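Local coordinates for shikimate 5-dehydrogenase (Mycobacterium fortuitum subsp. fortuitum DSM 46621, PDB 4XIJ), which probably catalyses the NADP-dependent interconversion of 3-dehydroshikimate and shikimate, step four of seven on the route to chorismate, at residues A[97-102]-A[254-259]; A[101-104]-A[108-111]; A[180-185]-A[207-212]; A[219-222]-A[228-231]. One frame throughout, in Å; residues are numbered along the deposited sequence. Where two conformers were deposited one is given.

Overall arrangement
Four contacts illustrate how a two-domain dehydrogenase is built. Contacts 1 and 2 share Val101 and Arg102 of strand 99-102, and their centres are 8 Å apart: the first brings the C-terminal helix 246-261 back onto the sheet of the first lobe, the second pairs the strand with its hairpin partner 108-111. A sulfate ion, probably from the crystallisation liquor, is bound at contact 1 by Asn98 with Lys77 and Thr73, in the substrate-binding lobe. Contacts 3 and 4 belong to the parallel, Rossmann-like sheet, the probable NADP-binding lobe; their centres are 14 Å apart, and Ala207 and Ala210 of contact 3 pack on Pro230 of contact 4. The centres of contacts 1 and 3 are about 36 Å apart.

Contact 1 (A[97-102]-A[254-259]); sequences ANTLVR and FAQVEQ. With SO4 (sulfate ion), chain E.
Thr99 faces Gln256, and Val101 faces Gln259, each pair with CA atoms 7.0 Å apart, where strand 99-102 of the mixed sheet meets helix 246-261. The helix comes from far along the chain and packs on the face of that sheet which carries Thr99 and Val101, in the substrate-binding domain. The two glutamines lie one helical turn apart. Gln256 is extended beyond CG and gives a nearly straight hydrogen bond from NE2 to Thr99 OG1 (2.9 Å, 163°), which lies close to the plane of the amide. Its OE1 is taken up by Ser71 and His32, which fixes the amide's orientation. Thr99 OG1 passes the chain of bonds on, donating to Asn98 OD1 at 2.8 Å from above the carbonyl plane; Asn98 OD1 also accepts from the backbone N of Thr113. Farther along the strand, Val101 CG2 touches Gln259 OE1 at 3.3 Å; that OE1 accepts from Arg109 NH2, and Gln259 NE2 is bonded to Asp111 OD2. With CG lying between its backbone N and carbonyl carbon (chi1 76°), Asn98 turns its amide toward a sulfate ion, probably from the crystallisation liquor and also bound by Lys77 and Thr73, and Asn98 ND2 donates to sulfate O4 at 3.1 Å.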
loop_
_atom_site.group_PDB
_atom_site.type_symbol
_atom_site.label_atom_id
_atom_site.label_comp_id
_atom_site.label_asym_id
_atom_site.label_seq_id
_atom_site.Cartn_x
_atom_site.Cartn_y
_atom_site.Cartn_z
ATOM N N ALA A 97 6.345 -0.702 8.344
ATOM C CA ALA A 97 6.998 0.160 7.361
ATOM C C ALA A 97 7.378 -0.597 6.097
ATOM O O ALA A 97 7.991 -1.683 6.173
ATOM C CB ALA A 97 8.272 0.816 7.965
ATOM N N ASN A 98 7.041 -0.034 4.935
ATOM C CA ASN A 98 7.479 -0.658 3.695
ATOM C C ASN A 98 8.635 0.095 3.032
ATOM O O ASN A 98 8.981 -0.199 1.896
ATOM C CB ASN A 98 6.312 -0.767 2.704
ATOM C CG ASN A 98 5.985 0.584 2.059
ATOM O OD1 ASN A 98 6.213 1.618 2.670
ATOM N ND2 ASN A 98 5.499 0.585 0.825
ATOM N N THR A 99 9.218 1.054 3.749
ATOM C CA THR A 99 10.216 1.958 3.184
ATOM C C THR A 99 11.223 2.323 4.239
ATOM O O THR A 99 10.846 2.649 5.375
ATOM C CB THR A 99 9.591 3.272 2.662
ATOM O OG1 THR A 99 8.517 2.983 1.749
ATOM C CG2 THR A 99 10.642 4.152 1.902
ATOM N N LEU A 100 12.502 2.256 3.863
ATOM C CA LEU A 100 13.593 2.729 4.740
ATOM C C LEU A 100 14.419 3.700 3.944
ATOM O O LEU A 100 14.859 3.364 2.845
ATOM C CB LEU A 100 14.447 1.563 5.242
ATOM C CG LEU A 100 13.762 0.636 6.253
ATOM C CD1 LEU A 100 14.565 -0.667 6.405
ATOM C CD2 LEU A 100 13.587 1.376 7.579
ATOM N N VAL A 101 14.561 4.916 4.465
ATOM C CA VAL A 101 15.291 5.946 3.726
ATOM C C VAL A 101 16.526 6.372 4.503
ATOM O O VAL A 101 16.428 6.686 5.687
ATOM C CB VAL A 101 14.436 7.205 3.450
ATOM C CG1 VAL A 101 15.251 8.237 2.556
ATOM C CG2 VAL A 101 13.154 6.793 2.757
ATOM N N ARG A 102 17.685 6.440 3.849
ATOM C CA ARG A 102 18.866 6.937 4.528
ATOM C C ARG A 102 18.759 8.475 4.760
ATOM O O ARG A 102 18.410 9.266 3.855
ATOM C CB ARG A 102 20.105 6.603 3.712
ATOM C CG ARG A 102 21.430 6.589 4.538
ATOM C CD ARG A 102 21.350 5.490 5.561
ATOM N NE ARG A 102 22.620 5.083 6.149
ATOM C CZ ARG A 102 23.526 4.319 5.525
ATOM N NH1 ARG A 102 24.646 3.982 6.161
ATOM N NH2 ARG A 102 23.339 3.904 4.258
ATOM N N PHE A 254 5.705 6.068 -6.175
ATOM C CA PHE A 254 5.958 7.514 -6.384
ATOM C C PHE A 254 6.658 8.060 -5.147
ATOM O O PHE A 254 7.680 8.782 -5.211
ATOM C CB PHE A 254 4.669 8.309 -6.545
ATOM C CG PHE A 254 3.954 8.167 -7.847
ATOM C CD1 PHE A 254 4.582 7.734 -9.009
ATOM C CD2 PHE A 254 2.611 8.537 -7.911
ATOM C CE1 PHE A 254 3.892 7.708 -10.218
ATOM C CE2 PHE A 254 1.910 8.494 -9.102
ATOM C CZ PHE A 254 2.544 8.071 -10.269
ATOM N N ALA A 255 6.098 7.710 -3.991
ATOM C CA ALA A 255 6.575 8.305 -2.755
ATOM C C ALA A 255 8.005 7.828 -2.371
ATOM O O ALA A 255 8.850 8.602 -1.931
ATOM C CB ALA A 255 5.554 7.993 -1.642
ATOM N N GLN A 256 8.293 6.565 -2.632
ATOM C CA GLN A 256 9.640 6.048 -2.420
ATOM C C GLN A 256 10.647 6.712 -3.343
ATOM O O GLN A 256 11.744 7.098 -2.909
ATOM C CB GLN A 256 9.674 4.547 -2.644
ATOM C CG GLN A 256 8.801 3.793 -1.641
ATOM C CD GLN A 256 8.855 2.313 -1.826
ATOM O OE1 GLN A 256 9.114 1.846 -2.942
ATOM N NE2 GLN A 256 8.587 1.561 -0.765
ATOM N N VAL A 257 10.291 6.853 -4.629
ATOM C CA VAL A 257 11.226 7.478 -5.581
ATOM C C VAL A 257 11.539 8.914 -5.137
ATOM O O VAL A 257 12.729 9.328 -5.192
ATOM C CB VAL A 257 10.675 7.440 -7.009
ATOM C CG1 VAL A 257 11.477 8.375 -7.970
ATOM C CG2 VAL A 257 10.666 5.980 -7.511
ATOM N N GLU A 258 10.514 9.657 -4.677
ATOM C CA GLU A 258 10.752 11.030 -4.293
ATOM C C GLU A 258 11.652 11.079 -3.056
ATOM O O GLU A 258 12.573 11.920 -2.966
ATOM C CB GLU A 258 9.434 11.762 -4.060
ATOM C CG GLU A 258 8.684 11.886 -5.355
ATOM C CD GLU A 258 7.508 12.842 -5.253
ATOM O OE1 GLU A 258 7.150 13.278 -4.131
ATOM O OE2 GLU A 258 6.912 13.156 -6.313
ATOM N N GLN A 259 11.406 10.206 -2.081
ATOM C CA GLN A 259 12.248 10.217 -0.898
ATOM C C GLN A 259 13.685 9.775 -1.178
ATOM O O GLN A 259 14.634 10.283 -0.541
ATOM C CB GLN A 259 11.638 9.328 0.198
ATOM C CG GLN A 259 10.341 9.948 0.752
ATOM C CD GLN A 259 9.790 9.172 1.925
ATOM O OE1 GLN A 259 10.521 8.844 2.849
ATOM N NE2 GLN A 259 8.494 8.857 1.899
HETATM S S SO4 E . 4.779 -3.534 -0.711
HETATM O O1 SO4 E . 3.906 -3.468 -1.915
HETATM O O2 SO4 E . 4.489 -4.848 -0.057
HETATM O O3 SO4 E . 6.229 -3.473 -1.056
HETATM O O4 SO4 E . 4.536 -2.285 0.023
#

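Contact 2 (A[101-104]-A[108-111]); sequences VRMP and WRAD
Val101 and Arg109 form an antiparallel hydrogen-bonded pair, next to the non-hydrogen-bonded pair of Arg102 and Trp108, whose CA atoms are 4.7 Å apart. These two steps close the beta hairpin of strands 99-102 and 108-111 in the mixed sheet of the substrate-binding domain. Val101 N to Arg109 O and Arg109 N to Val101 O both measure 2.8 Å. On one face, Arg102 meets the indole of Trp108. Its chain bends at chi2 (64°), which swings CD over the six-membered ring, 3.7 Å from the centroid and close to the ring normal, a CH-pi contact. The guanidinium runs on past the NE1 and CZ2 rim of the indole, its plane only 14° from the ring's, with Arg102 NH2 3.5 Å from Trp108 CZ2. Carbonyls hold it there: NE is bonded to Gly106 O in the turn, and NH2 to the O atoms of Trp67 and Gly64. Phe83 also meets the indole, the rings inclined at about 60°. On the other face, Val101 and Arg109 run side by side, Arg109 NH2 passing 3.9 Å from Val101 CB on its way to Gln259. Between the strands, Trp108 CA approaches Val101 O at 3.5 Å in a CA-H...O contact.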
loop_
_atom_site.group_PDB
_atom_site.type_symbol
_atom_site.label_atom_id
_atom_site.label_comp_id
_atom_site.label_asym_id
_atom_site.label_seq_id
_atom_site.Cartn_x
_atom_site.Cartn_y
_atom_site.Cartn_z
ATOM N N VAL A 101 14.561 4.916 4.465
ATOM C CA VAL A 101 15.291 5.946 3.726
ATOM C C VAL A 101 16.526 6.372 4.503
ATOM O O VAL A 101 16.428 6.686 5.687
ATOM C CB VAL A 101 14.436 7.205 3.450
ATOM C CG1 VAL A 101 15.251 8.237 2.556
ATOM C CG2 VAL A 101 13.154 6.793 2.757
ATOM N N ARG A 102 17.685 6.440 3.849
ATOM C CA ARG A 102 18.866 6.937 4.528
ATOM C C ARG A 102 18.759 8.475 4.760
ATOM O O ARG A 102 18.410 9.266 3.855
ATOM C CB ARG A 102 20.105 6.603 3.712
ATOM C CG ARG A 102 21.430 6.589 4.538
ATOM C CD ARG A 102 21.350 5.490 5.561
ATOM N NE ARG A 102 22.620 5.083 6.149
ATOM C CZ ARG A 102 23.526 4.319 5.525
ATOM N NH1 ARG A 102 24.646 3.982 6.161
ATOM N NH2 ARG A 102 23.339 3.904 4.258
ATOM N N MET A 103 19.008 8.866 6.003
ATOM C CA MET A 103 18.978 10.268 6.414
ATOM C C MET A 103 20.287 10.929 6.130
ATOM O O MET A 103 21.322 10.227 6.038
ATOM C CB MET A 103 18.635 10.363 7.895
ATOM C CG MET A 103 17.203 9.977 8.236
ATOM S SD MET A 103 16.010 10.959 7.317
ATOM C CE MET A 103 15.793 9.888 5.914
ATOM N N PRO A 104 20.281 12.291 5.961
ATOM C CA PRO A 104 21.534 12.948 5.559
ATOM C C PRO A 104 22.717 12.668 6.502
ATOM O O PRO A 104 23.852 12.681 6.061
ATOM C CB PRO A 104 21.207 14.452 5.580
ATOM C CG PRO A 104 19.693 14.604 5.706
ATOM C CD PRO A 104 19.137 13.231 6.099
ATOM N N TRP A 108 18.467 5.746 9.567
ATOM C CA TRP A 108 17.484 5.210 8.632
ATOM C C TRP A 108 16.119 5.626 9.125
ATOM O O TRP A 108 15.789 5.456 10.311
ATOM C CB TRP A 108 17.551 3.680 8.559
ATOM C CG TRP A 108 18.697 3.125 7.798
ATOM C CD1 TRP A 108 19.906 2.681 8.304
ATOM C CD2 TRP A 108 18.760 2.925 6.376
ATOM N NE1 TRP A 108 20.692 2.195 7.281
ATOM C CE2 TRP A 108 20.021 2.342 6.091
ATOM C CE3 TRP A 108 17.862 3.156 5.311
ATOM C CZ2 TRP A 108 20.404 1.986 4.800
ATOM C CZ3 TRP A 108 18.253 2.809 4.015
ATOM C CH2 TRP A 108 19.519 2.238 3.775
ATOM N N ARG A 109 15.323 6.179 8.221
ATOM C CA ARG A 109 13.965 6.598 8.541
ATOM C C ARG A 109 12.945 5.631 7.918
ATOM O O ARG A 109 12.952 5.404 6.691
ATOM C CB ARG A 109 13.725 8.035 8.046
ATOM C CG ARG A 109 12.319 8.601 8.404
ATOM C CD ARG A 109 12.161 10.050 7.827
ATOM N NE ARG A 109 11.999 9.976 6.372
ATOM C CZ ARG A 109 12.674 10.714 5.481
ATOM N NH1 ARG A 109 13.553 11.639 5.869
ATOM N NH2 ARG A 109 12.462 10.529 4.178
ATOM N N ALA A 110 12.054 5.091 8.748
ATOM C CA ALA A 110 10.991 4.223 8.290
ATOM C C ALA A 110 9.750 4.988 7.871
ATOM O O ALA A 110 9.338 5.915 8.560
ATOM C CB ALA A 110 10.580 3.255 9.376
ATOM N N ASP A 111 9.148 4.590 6.753
ATOM C CA ASP A 111 7.879 5.185 6.361
ATOM C C ASP A 111 6.981 4.084 5.833
ATOM O O ASP A 111 7.440 2.945 5.569
ATOM C CB ASP A 111 8.077 6.296 5.306
ATOM C CG ASP A 111 6.837 7.168 5.065
ATOM O OD1 ASP A 111 5.873 7.178 5.879
ATOM O OD2 ASP A 111 6.857 7.904 4.050
#

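Contact 3 (A[180-185]-A[207-212]); sequences CDIGGA and AVYADA
Ile182 lies flat against the ring of Tyr209, and this overlap makes the tight part of the contact. Ile182 CG1 sits over the middle of the ring, 3.8 Å from its centroid and only 10° off the normal, a CH-pi contact. With CG1 anti to the backbone N (chi1 -164°) and the chain extended onward, CD1 continues over the same side and comes within 3.7 Å of Tyr209 CD2. The backbone Ile182 O comes closer still, 3.2 Å from Tyr209 CE1. Val208 CG1 rests on the opposite face, nearer the rim. The phenol end is looser. Tyr209 OH reaches only to CA of the exposed Gly183, 3.8 Å away, and no hydrogen bond crosses between the segments. Gly183 belongs to a type I turn, Asp181 to Gly184, reinforced by an Asx turn in which Asp181 OD1 accepts from Gly183 N (3.0 Å). In the Rossmann-like lobe, this turn leaves strand 176-181, outermost beside 152-157, while Tyr209 belongs to the type I turn from Ala207 to Ala210, which leads into a weakly bonded short helix. Arg158, following strand 152-157, touches both Ile182 and Tyr209, and Ala207 and Ala210 turn instead to helix 230-237.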
loop_
_atom_site.group_PDB
_atom_site.type_symbol
_atom_site.label_atom_id
_atom_site.label_comp_id
_atom_site.label_asym_id
_atom_site.label_seq_id
_atom_site.Cartn_x
_atom_site.Cartn_y
_atom_site.Cartn_z
ATOM N N CYS A 180 -19.017 -4.986 9.989
ATOM C CA CYS A 180 -20.164 -5.552 9.291
ATOM C C CYS A 180 -19.777 -6.976 8.848
ATOM O O CYS A 180 -18.786 -7.145 8.132
ATOM C CB CYS A 180 -20.539 -4.669 8.093
ATOM S SG CYS A 180 -21.896 -5.309 7.161
ATOM N N ASP A 181 -20.505 -8.000 9.310
ATOM C CA ASP A 181 -20.264 -9.364 8.831
ATOM C C ASP A 181 -20.505 -9.421 7.327
ATOM O O ASP A 181 -21.619 -9.153 6.863
ATOM C CB ASP A 181 -21.205 -10.333 9.564
ATOM C CG ASP A 181 -20.861 -11.788 9.342
ATOM O OD1 ASP A 181 -20.139 -12.137 8.393
ATOM O OD2 ASP A 181 -21.352 -12.612 10.135
ATOM N N ILE A 182 -19.488 -9.819 6.561
ATOM C CA ILE A 182 -19.616 -9.894 5.121
ATOM C C ILE A 182 -20.702 -10.860 4.699
ATOM O O ILE A 182 -21.341 -10.644 3.652
ATOM C CB ILE A 182 -18.242 -10.268 4.480
ATOM C CG1 ILE A 182 -18.207 -9.974 2.970
ATOM C CG2 ILE A 182 -17.801 -11.732 4.797
ATOM C CD1 ILE A 182 -16.788 -10.135 2.384
ATOM N N GLY A 183 -20.953 -11.869 5.540
ATOM C CA GLY A 183 -21.941 -12.889 5.252
ATOM C C GLY A 183 -23.305 -12.624 5.853
ATOM O O GLY A 183 -24.210 -13.466 5.750
ATOM N N GLY A 184 -23.478 -11.448 6.474
ATOM C CA GLY A 184 -24.696 -11.179 7.220
ATOM C C GLY A 184 -25.715 -10.252 6.572
ATOM O O GLY A 184 -25.508 -9.712 5.463
ATOM N N ALA A 185 -26.795 -10.017 7.318
ATOM C CA ALA A 185 -27.891 -9.173 6.870
ATOM C C ALA A 185 -27.582 -7.674 6.852
ATOM O O ALA A 185 -28.381 -6.886 6.310
ATOM C CB ALA A 185 -29.117 -9.419 7.755
ATOM N N ALA A 207 -15.663 -12.398 -5.472
ATOM C CA ALA A 207 -16.715 -12.667 -6.464
ATOM C C ALA A 207 -18.031 -13.118 -5.816
ATOM O O ALA A 207 -19.108 -12.861 -6.348
ATOM C CB ALA A 207 -16.254 -13.741 -7.484
ATOM N N VAL A 208 -17.933 -13.814 -4.683
ATOM C CA VAL A 208 -19.131 -14.295 -3.985
ATOM C C VAL A 208 -20.030 -13.114 -3.625
ATOM O O VAL A 208 -21.266 -13.216 -3.655
ATOM C CB VAL A 208 -18.744 -15.096 -2.712
ATOM C CG1 VAL A 208 -19.977 -15.504 -1.884
ATOM C CG2 VAL A 208 -17.947 -16.313 -3.094
ATOM N N TYR A 209 -19.402 -11.978 -3.301
ATOM C CA TYR A 209 -20.111 -10.794 -2.816
ATOM C C TYR A 209 -20.174 -9.684 -3.829
ATOM O O TYR A 209 -20.622 -8.594 -3.497
ATOM C CB TYR A 209 -19.461 -10.297 -1.513
ATOM C CG TYR A 209 -19.605 -11.363 -0.455
ATOM C CD1 TYR A 209 -20.830 -11.572 0.181
ATOM C CD2 TYR A 209 -18.554 -12.178 -0.110
ATOM C CE1 TYR A 209 -20.988 -12.586 1.092
ATOM C CE2 TYR A 209 -18.714 -13.207 0.817
ATOM C CZ TYR A 209 -19.926 -13.389 1.414
ATOM O OH TYR A 209 -20.057 -14.392 2.354
ATOM N N ALA A 210 -19.802 -9.977 -5.085
ATOM C CA ALA A 210 -19.723 -8.901 -6.082
ATOM C C ALA A 210 -21.069 -8.208 -6.326
ATOM O O ALA A 210 -21.133 -6.979 -6.385
ATOM C CB ALA A 210 -19.181 -9.423 -7.406
ATOM N N ASP A 211 -22.144 -8.973 -6.457
ATOM C CA ASP A 211 -23.443 -8.366 -6.672
ATOM C C ASP A 211 -23.880 -7.532 -5.473
ATOM O O ASP A 211 -24.446 -6.466 -5.633
ATOM C CB ASP A 211 -24.490 -9.429 -6.948
ATOM C CG ASP A 211 -24.383 -10.003 -8.353
ATOM O OD1 ASP A 211 -23.584 -9.484 -9.181
ATOM O OD2 ASP A 211 -25.100 -10.985 -8.613
ATOM N N ALA A 212 -23.595 -8.015 -4.272
ATOM C CA ALA A 212 -23.941 -7.264 -3.062
ATOM C C ALA A 212 -23.106 -5.984 -2.914
ATOM O O ALA A 212 -23.586 -5.019 -2.361
ATOM C CB ALA A 212 -23.771 -8.163 -1.828
#

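Contact 4 (A[219-222]-A[228-231]); sequences VLDA and PTPL
Thr229 meets Asp221 with its whole side chain, the two groups coming from opposite directions. From Thr229 CB, which lies 3.5 Å from Asp221 OD2, the side chain divides. CG2 comes equally near that oxygen, while OG1, set between the backbone N and the carbonyl carbon (chi1 58°), donates a hydrogen bond of 2.8 Å to Asp221 OD2, meeting it nearly along the C-O bond direction. The same hydroxyl oxygen accepts from the backbone N of Ala232, making Thr229 the N-cap of helix 230-237. Strand 218-221, this helix and strand 241-243 form a beta-alpha-beta unit of the parallel, Rossmann-like sheet, and the bond fastens the end of the first strand to the start of the helix that follows. Asp221 is buried, and its other oxygen, OD1, is bonded to Ile223 N, so partners at both oxygens fix the turn of the carboxylate. The helix start would be expected to favour its negative charge. Beside this polar pair, Leu231 CD2 approaches Asp221 OD2 to 4.0 Å. Two residues back along the strand, Val219 points the same way as Asp221, and its CG1 meets Leu231 CD2 tip to tip at 4.1 Å.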
loop_
_atom_site.group_PDB
_atom_site.type_symbol
_atom_site.label_atom_id
_atom_site.label_comp_id
_atom_site.label_asym_id
_atom_site.label_seq_id
_atom_site.Cartn_x
_atom_site.Cartn_y
_atom_site.Cartn_z
ATOM N N VAL A 219 -14.871 1.798 -6.181
ATOM C CA VAL A 219 -14.236 0.660 -5.532
ATOM C C VAL A 219 -12.794 0.522 -6.002
ATOM O O VAL A 219 -12.548 0.417 -7.214
ATOM C CB VAL A 219 -15.015 -0.652 -5.817
ATOM C CG1 VAL A 219 -14.260 -1.837 -5.196
ATOM C CG2 VAL A 219 -16.446 -0.514 -5.244
ATOM N N LEU A 220 -11.859 0.563 -5.050
ATOM C CA LEU A 220 -10.461 0.238 -5.268
ATOM C C LEU A 220 -10.275 -1.233 -4.928
ATOM O O LEU A 220 -10.460 -1.642 -3.782
ATOM C CB LEU A 220 -9.549 1.143 -4.418
ATOM C CG LEU A 220 -8.080 0.771 -4.413
ATOM C CD1 LEU A 220 -7.517 0.925 -5.817
ATOM C CD2 LEU A 220 -7.360 1.719 -3.434
ATOM N N ASP A 221 -9.966 -2.023 -5.959
ATOM C CA ASP A 221 -9.716 -3.436 -5.803
ATOM C C ASP A 221 -8.189 -3.640 -5.785
ATOM O O ASP A 221 -7.504 -3.262 -6.732
ATOM C CB ASP A 221 -10.361 -4.190 -6.976
ATOM C CG ASP A 221 -10.362 -5.682 -6.799
ATOM O OD1 ASP A 221 -9.733 -6.213 -5.868
ATOM O OD2 ASP A 221 -11.068 -6.343 -7.581
ATOM N N ALA A 222 -7.660 -4.223 -4.714
ATOM C CA ALA A 222 -6.230 -4.486 -4.611
ATOM C C ALA A 222 -5.757 -5.467 -5.691
ATOM O O ALA A 222 -4.570 -5.485 -6.044
ATOM C CB ALA A 222 -5.889 -5.030 -3.233
ATOM N N PRO A 228 -10.903 -7.145 -15.895
ATOM C CA PRO A 228 -11.563 -6.786 -14.624
ATOM C C PRO A 228 -11.960 -8.006 -13.816
ATOM O O PRO A 228 -12.411 -9.032 -14.354
ATOM C CB PRO A 228 -12.818 -6.032 -15.084
ATOM C CG PRO A 228 -13.119 -6.642 -16.486
ATOM C CD PRO A 228 -11.758 -6.913 -17.080
ATOM N N THR A 229 -11.781 -7.910 -12.509
ATOM C CA THR A 229 -12.268 -8.937 -11.599
ATOM C C THR A 229 -13.800 -9.021 -11.620
ATOM O O THR A 229 -14.493 -8.082 -12.080
ATOM C CB THR A 229 -11.822 -8.612 -10.171
ATOM O OG1 THR A 229 -12.336 -7.317 -9.833
ATOM C CG2 THR A 229 -10.278 -8.628 -10.050
ATOM N N PRO A 230 -14.358 -10.135 -11.104
ATOM C CA PRO A 230 -15.822 -10.178 -10.942
ATOM C C PRO A 230 -16.385 -8.991 -10.161
ATOM O O PRO A 230 -17.441 -8.416 -10.545
ATOM C CB PRO A 230 -16.049 -11.498 -10.181
ATOM C CG PRO A 230 -14.979 -12.373 -10.747
ATOM C CD PRO A 230 -13.746 -11.457 -10.890
ATOM N N LEU A 231 -15.694 -8.612 -9.088
ATOM C CA LEU A 231 -16.094 -7.432 -8.323
ATOM C C LEU A 231 -16.131 -6.177 -9.217
ATOM O O LEU A 231 -17.140 -5.448 -9.256
ATOM C CB LEU A 231 -15.114 -7.228 -7.160
ATOM C CG LEU A 231 -15.302 -5.946 -6.333
ATOM C CD1 LEU A 231 -16.738 -5.843 -5.749
ATOM C CD2 LEU A 231 -14.249 -5.928 -5.204
#